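Local coordinates for protein transcriptional regulator, LacI family (Arthrobacter sp., PDB 4RKQ) that probably represses transcription in response to a small sugar-like effector, as a dimeric regulator of the LacI family, at residues T26-P31 with D227-G232. Numbering follows the deposited sequence.
With EDO (1,2-ethanediol), chain F.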
loop_
_atom_site.group_PDB
_atom_site.type_symbol
_atom_site.label_atom_id
_atom_site.label_comp_id
_atom_site.label_asym_id
_atom_site.label_seq_id
_atom_site.Cartn_x
_atom_site.Cartn_y
_atom_site.Cartn_z
ATOM N N THR A 26 -0.361 6.343 -0.295
ATOM C CA THR A 26 0.853 6.226 0.506
ATOM C C THR A 26 0.620 5.824 1.952
ATOM O O THR A 26 1.558 5.396 2.616
ATOM C CB THR A 26 1.657 7.568 0.477
ATOM O OG1 THR A 26 0.846 8.631 0.987
ATOM C CG2 THR A 26 2.087 7.897 -0.963
ATOM N N ASN A 27 -0.589 6.006 2.466
ATOM C CA ASN A 27 -0.972 5.414 3.738
ATOM C C ASN A 27 -1.514 4.046 3.392
ATOM O O ASN A 27 -2.493 3.966 2.664
ATOM C CB ASN A 27 -2.031 6.264 4.392
ATOM C CG ASN A 27 -2.615 5.614 5.638
ATOM O OD1 ASN A 27 -2.373 4.439 5.936
ATOM N ND2 ASN A 27 -3.440 6.365 6.335
ATOM N N PRO A 28 -0.839 2.970 3.829
ATOM C CA PRO A 28 -1.231 1.629 3.371
ATOM C C PRO A 28 -2.689 1.234 3.641
ATOM O O PRO A 28 -3.193 0.294 2.998
ATOM C CB PRO A 28 -0.279 0.706 4.123
ATOM C CG PRO A 28 0.921 1.548 4.349
ATOM C CD PRO A 28 0.388 2.926 4.632
ATOM N N TYR A 29 -3.372 1.922 4.559
ATOM C CA TYR A 29 -4.796 1.695 4.724
ATOM C C TYR A 29 -5.536 1.855 3.406
ATOM O O TYR A 29 -6.407 1.071 3.103
ATOM C CB TYR A 29 -5.388 2.662 5.757
ATOM C CG TYR A 29 -6.875 2.481 5.842
ATOM C CD1 TYR A 29 -7.406 1.360 6.452
ATOM C CD2 TYR A 29 -7.755 3.378 5.246
ATOM C CE1 TYR A 29 -8.771 1.150 6.476
ATOM C CE2 TYR A 29 -9.136 3.183 5.290
ATOM C CZ TYR A 29 -9.632 2.042 5.881
ATOM O OH TYR A 29 -10.993 1.808 5.927
ATOM N N PHE A 30 -5.220 2.884 2.621
ATOM C CA PHE A 30 -6.067 3.208 1.480
ATOM C C PHE A 30 -5.975 2.199 0.347
ATOM O O PHE A 30 -7.014 1.799 -0.170
ATOM C CB PHE A 30 -5.935 4.674 1.035
ATOM C CG PHE A 30 -6.508 5.644 2.041
ATOM C CD1 PHE A 30 -7.844 5.627 2.335
ATOM C CD2 PHE A 30 -5.682 6.475 2.784
ATOM C CE1 PHE A 30 -8.365 6.457 3.290
ATOM C CE2 PHE A 30 -6.199 7.337 3.716
ATOM C CZ PHE A 30 -7.553 7.333 3.972
ATOM N N PRO A 31 -4.793 1.707 0.028
ATOM C CA PRO A 31 -4.759 0.618 -0.956
ATOM C C PRO A 31 -5.418 -0.660 -0.465
ATOM O O PRO A 31 -6.016 -1.348 -1.254
ATOM C CB PRO A 31 -3.271 0.380 -1.215
ATOM C CG PRO A 31 -2.553 1.493 -0.553
ATOM C CD PRO A 31 -3.461 2.305 0.269
ATOM N N ASP A 227 -6.246 0.246 12.514
ATOM C CA ASP A 227 -6.577 0.063 11.096
ATOM C C ASP A 227 -6.516 -1.426 10.737
ATOM O O ASP A 227 -7.357 -1.930 10.013
ATOM C CB ASP A 227 -5.673 0.858 10.122
ATOM C CG ASP A 227 -6.048 2.331 9.972
ATOM O OD1 ASP A 227 -7.142 2.769 10.415
ATOM O OD2 ASP A 227 -5.225 3.083 9.365
ATOM N N GLY A 228 -5.519 -2.131 11.234
ATOM C CA GLY A 228 -5.341 -3.530 10.846
ATOM C C GLY A 228 -4.707 -3.663 9.465
ATOM O O GLY A 228 -5.030 -4.585 8.736
ATOM N N ILE A 229 -3.833 -2.732 9.074
ATOM C CA ILE A 229 -3.134 -2.883 7.780
ATOM C C ILE A 229 -2.216 -4.144 7.818
ATOM O O ILE A 229 -1.656 -4.474 8.847
ATOM C CB ILE A 229 -2.356 -1.612 7.371
ATOM C CG1 ILE A 229 -1.301 -1.210 8.380
ATOM C CG2 ILE A 229 -3.310 -0.425 7.180
ATOM C CD1 ILE A 229 -0.444 -0.076 7.932
ATOM N N PRO A 230 -2.063 -4.841 6.698
ATOM C CA PRO A 230 -1.215 -6.061 6.684
ATOM C C PRO A 230 0.236 -5.829 7.122
ATOM O O PRO A 230 0.874 -6.743 7.618
ATOM C CB PRO A 230 -1.267 -6.503 5.219
ATOM C CG PRO A 230 -2.562 -5.953 4.709
ATOM C CD PRO A 230 -2.804 -4.665 5.434
ATOM N N LEU A 231 0.749 -4.615 6.922
ATOM C CA LEU A 231 2.081 -4.211 7.413
ATOM C C LEU A 231 2.304 -4.584 8.916
ATOM O O LEU A 231 3.429 -4.844 9.351
ATOM C CB LEU A 231 2.186 -2.688 7.264
ATOM C CG LEU A 231 3.509 -1.937 7.195
ATOM C CD1 LEU A 231 3.269 -0.455 7.382
ATOM C CD2 LEU A 231 4.510 -2.398 8.211
ATOM N N GLY A 232 1.238 -4.556 9.701
ATOM C CA GLY A 232 1.317 -4.803 11.132
ATOM C C GLY A 232 1.871 -6.191 11.426
ATOM O O GLY A 232 2.507 -6.379 12.435
HETATM C C1 EDO F . -6.585 6.227 8.104
HETATM O O1 EDO F . -5.436 5.396 8.352
HETATM C C2 EDO F . -7.873 5.486 8.388
HETATM O O2 EDO F . -7.871 5.240 9.800
HETATM O O HOH W 1 -2.473 3.225 8.697
#
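Apolar packing of Pro28 and Tyr29 against Ile229, continued by a polar patch around Asp227, joins the start of helix 29-43 in one lobe to the loop after strand 222-225 in the other. CD1 of Ile229 reaches Pro28 CB at 3.9 Å. The CG2 branch of Ile229, anti to the carbonyl carbon, lies instead against the backbone of Tyr29, 3.5 Å from N. The side chains of Asp227 and Tyr29 cross at about a right angle, Asp227 OD2 coming within 3.6 Å of Tyr29 CB, yet the carboxylate plane is tilted only 34° from the ring. The two-lobed fold is that of periplasmic binding proteins, and in this family the effector sits in the cleft between lobes. Here the cleft holds 1,2-ethanediol, probably from crystallisation, whose C2 lies over one face of the Tyr29 ring, toward its rim. Both carboxylate oxygens of Asp227 accept from it, OD1 from O2 at 2.6 Å and OD2 from O1. Asn27 ND2 donates to the same O1 at 3.0 Å, while its OD1 accepts a capping bond from Tyr29 N, which lies above the plane of the Asn27 side-chain carbonyl, and another from a water that also donates to Asp227 OD2. A leucine in place of Asn27 would probably leave Tyr29 N uncapped and break this water bridge. Arg151 NH2 and Asn199 ND2 also hydrogen-bond to the diol.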